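Local coordinates for porin (Rhodobacter blasticus, PDB 3PRN), which forms trimeric outer-membrane channels that let small hydrophilic solutes, up to about 0.6 kDa, diffuse passively across the membrane, at residues A[50-55]-A[115-120]. The protein carries 1 engineered substitution. Numbering follows the deposited sequence.
Sequences KLRMQW and FAYNSK
Arg52 and its strand neighbours Lys50 and Gln54 meet Tyr117, Ser119 and Lys120 on the inner wall of a 16-stranded antiparallel porin beta-barrel. Strand 46-56 belongs to the wall. Residues 115-120 lie in the long loop between helix 88-91 and strand 131-138, which folds into the barrel as the constricting loop of porins does. Side chains alternate: Leu51 and Met53 face away from the loop and pack on neighbouring subunits.

One direct hydrogen bond crosses the contact. Arg52 NH1 donates to Ser119 OG at 3.0 Å, with an N-H...O angle of 147°. The oxygen lies at the guanidinium edge, in its plane. The bend at chi3 of Arg52 (-67°) turns the group to this position. Arg52 NE is hydrogen-bonded to Asn34 OD1, which helps fix the rotation of the guanidinium.

The Tyr117 ring meets two cationic side chains, Arg52 at its edge and Lys50 over a face. Tyr117 CE2 lies over one face of the Arg52 guanidinium, 3.6 Å from Arg52 CZ. The two planes are 71° apart, so this is no parallel stack. Lys50 NZ makes a cation-pi contact over the ring face, 5.0 Å from the Tyr117 centroid.

Lys120 runs extended across Gln54 at about a right angle. Lys120 CE packs 3.4 Å from Gln54 O. The Lys120 ammonium group forms salt bridges with Asp56 and Asp59. Gln54 OE1 accepts from Arg32, and NE2 donates to Asp56, so both polar atoms of the amide are held.

Waters bridge strand and loop. One accepts from Gln54 N and is placed to donate to Ser119 O. Another accepts from Tyr117 OH at 2.6 Å and donates to Lys50 O at 2.8 Å; Asn67 ND2 also bonds to that hydroxyl.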
ATOM      1  N   LYS A  50     -10.605  -5.900   6.639  1.00 19.42           N
ATOM      2  CA  LYS A  50     -10.509  -4.742   5.783  1.00 19.23           C
ATOM      3  C   LYS A  50      -9.292  -3.878   6.139  1.00 19.55           C
ATOM      4  O   LYS A  50      -8.861  -3.759   7.300  1.00 16.72           O
ATOM      5  CB  LYS A  50     -11.786  -3.966   5.831  1.00 23.11           C
ATOM      6  CG  LYS A  50     -11.741  -2.581   6.463  1.00 28.14           C
ATOM      7  CD  LYS A  50     -12.921  -1.708   5.988  1.00 32.26           C
ATOM      8  CE  LYS A  50     -13.623  -0.948   7.118  1.00 33.67           C
ATOM      9  NZ  LYS A  50     -14.846  -0.253   6.682  1.00 34.40           N
ATOM     10  N   LEU A  51      -8.778  -3.287   5.075  1.00 18.60           N
ATOM     11  CA  LEU A  51      -7.645  -2.379   5.168  1.00 19.23           C
ATOM     12  C   LEU A  51      -8.053  -1.106   4.376  1.00 19.94           C
ATOM     13  O   LEU A  51      -8.717  -1.237   3.315  1.00 20.03           O
ATOM     14  CB  LEU A  51      -6.396  -2.994   4.573  1.00 20.18           C
ATOM     15  CG  LEU A  51      -5.089  -2.261   4.770  1.00 24.78           C
ATOM     16  CD1 LEU A  51      -4.649  -2.294   6.228  1.00 24.68           C
ATOM     17  CD2 LEU A  51      -3.993  -2.862   3.907  1.00 26.60           C
ATOM     18  N   ARG A  52      -7.631   0.072   4.805  1.00 18.50           N
ATOM     19  CA  ARG A  52      -7.876   1.305   4.054  1.00 18.01           C
ATOM     20  C   ARG A  52      -6.554   2.003   3.678  1.00 17.89           C
ATOM     21  O   ARG A  52      -5.582   2.050   4.476  1.00 18.19           O
ATOM     22  CB  ARG A  52      -8.705   2.291   4.905  1.00 17.71           C
ATOM     23  CG  ARG A  52      -9.006   3.641   4.278  1.00 18.26           C
ATOM     24  CD  ARG A  52     -10.129   4.373   5.035  1.00 17.75           C
ATOM     25  NE  ARG A  52     -11.428   3.612   4.843  1.00 17.60           N
ATOM     26  CZ  ARG A  52     -12.541   3.971   5.479  1.00 19.25           C
ATOM     27  NH1 ARG A  52     -12.549   5.043   6.327  1.00 19.85           N
ATOM     28  NH2 ARG A  52     -13.681   3.335   5.278  1.00 20.04           N
ATOM     29  N   MET A  53      -6.479   2.570   2.486  1.00 16.90           N
ATOM     30  CA  MET A  53      -5.366   3.381   2.010  1.00 17.24           C
ATOM     31  C   MET A  53      -6.023   4.724   1.625  1.00 17.14           C
ATOM     32  O   MET A  53      -6.880   4.798   0.763  1.00 17.78           O
ATOM     33  CB  MET A  53      -4.641   2.812   0.779  1.00 18.91           C
ATOM     34  CG  MET A  53      -3.897   1.504   1.209  1.00 22.42           C
ATOM     35  SD  MET A  53      -3.102   0.793  -0.311  1.00 27.49           S
ATOM     36  CE  MET A  53      -1.649   1.842  -0.306  1.00 27.04           C
ATOM     37  N   GLN A  54      -5.764   5.761   2.449  1.00 17.95           N
ATOM     38  CA  GLN A  54      -6.352   7.055   2.195  1.00 17.25           C
ATOM     39  C   GLN A  54      -5.278   8.137   2.136  1.00 17.46           C
ATOM     40  O   GLN A  54      -4.422   8.150   3.020  1.00 17.93           O
ATOM     41  CB  GLN A  54      -7.334   7.428   3.296  1.00 17.01           C
ATOM     42  CG  GLN A  54      -8.084   8.755   3.049  1.00 17.99           C
ATOM     43  CD  GLN A  54      -9.115   8.945   4.159  1.00 19.12           C
ATOM     44  OE1 GLN A  54     -10.012   8.068   4.260  1.00 21.22           O
ATOM     45  NE2 GLN A  54      -9.010   9.996   4.953  1.00 18.09           N
ATOM     46  N   TRP A  55      -5.383   8.988   1.125  1.00 16.18           N
ATOM     47  CA  TRP A  55      -4.483  10.111   0.974  1.00 16.16           C
ATOM     48  C   TRP A  55      -5.341  11.398   1.023  1.00 16.24           C
ATOM     49  O   TRP A  55      -6.430  11.463   0.413  1.00 15.27           O
ATOM     50  CB  TRP A  55      -3.750  10.028  -0.407  1.00 16.48           C
ATOM     51  CG  TRP A  55      -2.897  11.264  -0.636  1.00 18.14           C
ATOM     52  CD1 TRP A  55      -1.610  11.473  -0.212  1.00 17.61           C
ATOM     53  CD2 TRP A  55      -3.293  12.450  -1.349  1.00 16.95           C
ATOM     54  NE1 TRP A  55      -1.183  12.700  -0.626  1.00 18.79           N
ATOM     55  CE2 TRP A  55      -2.190  13.342  -1.307  1.00 18.62           C
ATOM     56  CE3 TRP A  55      -4.474  12.872  -1.959  1.00 16.54           C
ATOM     57  CZ2 TRP A  55      -2.242  14.624  -1.863  1.00 17.32           C
ATOM     58  CZ3 TRP A  55      -4.533  14.133  -2.536  1.00 16.61           C
ATOM     59  CH2 TRP A  55      -3.392  15.014  -2.477  1.00 18.81           C
ATOM     60  N   PHE A 115     -13.339   7.889  20.471  1.00 23.00           N
ATOM     61  CA  PHE A 115     -12.663   7.030  19.489  1.00 23.29           C
ATOM     62  C   PHE A 115     -13.593   6.734  18.307  1.00 22.55           C
ATOM     63  O   PHE A 115     -14.819   6.661  18.419  1.00 22.40           O
ATOM     64  CB  PHE A 115     -12.254   5.707  20.141  1.00 23.02           C
ATOM     65  CG  PHE A 115     -11.129   5.855  21.122  1.00 23.75           C
ATOM     66  CD1 PHE A 115     -10.052   6.689  20.803  1.00 23.07           C
ATOM     67  CD2 PHE A 115     -11.154   5.168  22.317  1.00 23.29           C
ATOM     68  CE1 PHE A 115      -9.010   6.838  21.694  1.00 24.23           C
ATOM     69  CE2 PHE A 115     -10.101   5.322  23.201  1.00 23.84           C
ATOM     70  CZ  PHE A 115      -9.043   6.127  22.893  1.00 24.18           C
ATOM     71  N   ALA A 116     -12.942   6.510  17.158  1.00 22.34           N
ATOM     72  CA  ALA A 116     -13.738   6.132  15.957  1.00 21.44           C
ATOM     73  C   ALA A 116     -12.791   5.328  15.065  1.00 21.32           C
ATOM     74  O   ALA A 116     -11.561   5.399  15.270  1.00 20.35           O
ATOM     75  CB  ALA A 116     -14.223   7.398  15.249  1.00 19.43           C
ATOM     76  N   TYR A 117     -13.309   4.690  14.024  1.00 20.11           N
ATOM     77  CA  TYR A 117     -12.404   3.985  13.105  1.00 19.32           C
ATOM     78  C   TYR A 117     -11.234   4.871  12.650  1.00 19.56           C
ATOM     79  O   TYR A 117     -11.459   5.990  12.194  1.00 19.54           O
ATOM     80  CB  TYR A 117     -13.225   3.606  11.857  1.00 19.05           C
ATOM     81  CG  TYR A 117     -12.474   2.791  10.826  1.00 17.94           C
ATOM     82  CD1 TYR A 117     -12.134   1.477  11.048  1.00 17.44           C
ATOM     83  CD2 TYR A 117     -12.099   3.389   9.625  1.00 19.22           C
ATOM     84  CE1 TYR A 117     -11.443   0.730  10.073  1.00 18.41           C
ATOM     85  CE2 TYR A 117     -11.421   2.651   8.636  1.00 19.61           C
ATOM     86  CZ  TYR A 117     -11.109   1.338   8.865  1.00 19.23           C
ATOM     87  OH  TYR A 117     -10.422   0.616   7.899  1.00 19.33           O
ATOM     88  N   ASN A 118     -10.010   4.354  12.693  1.00 18.62           N
ATOM     89  CA  ASN A 118      -8.851   5.208  12.316  1.00 19.11           C
ATOM     90  C   ASN A 118      -8.537   4.981  10.846  1.00 18.98           C
ATOM     91  O   ASN A 118      -8.120   3.847  10.477  1.00 18.76           O
ATOM     92  CB  ASN A 118      -7.630   4.838  13.179  1.00 19.89           C
ATOM     93  CG  ASN A 118      -7.957   5.089  14.662  1.00 21.66           C
ATOM     94  OD1 ASN A 118      -8.366   6.190  15.006  1.00 22.65           O
ATOM     95  ND2 ASN A 118      -7.748   4.092  15.499  1.00 22.45           N
ATOM     96  N   SER A 119      -8.731   5.991  10.024  1.00 17.98           N
ATOM     97  CA  SER A 119      -8.533   5.809   8.596  1.00 19.25           C
ATOM     98  C   SER A 119      -7.085   5.709   8.162  1.00 19.47           C
ATOM     99  O   SER A 119      -6.884   5.193   7.039  1.00 19.82           O
ATOM    100  CB  SER A 119      -9.203   6.926   7.781  1.00 19.27           C
ATOM    101  OG  SER A 119     -10.601   6.770   7.781  1.00 21.78           O
ATOM    102  N   LYS A 120      -6.140   6.166   8.954  1.00 19.41           N
ATOM    103  CA  LYS A 120      -4.758   6.219   8.581  1.00 19.67           C
ATOM    104  C   LYS A 120      -3.817   5.767   9.692  1.00 19.89           C
ATOM    105  O   LYS A 120      -4.314   5.593  10.814  1.00 20.70           O
ATOM    106  CB  LYS A 120      -4.382   7.716   8.357  1.00 21.28           C
ATOM    107  CG  LYS A 120      -5.114   8.236   7.107  1.00 23.86           C
ATOM    108  CD  LYS A 120      -4.599   9.645   6.819  1.00 25.78           C
ATOM    109  CE  LYS A 120      -5.279  10.190   5.585  1.00 27.01           C
ATOM    110  NZ  LYS A 120      -4.948  11.610   5.335  1.00 26.78           N
TER
HETATM  111  O   HOH W   1      -9.090  -1.461   8.807  1.00 15.96           O
HETATM  112  O   HOH W   2      -4.859   4.931   5.029  1.00 19.40           O
HETATM  113  O   HOH W   3     -11.053   9.987   7.283  1.00 30.31           O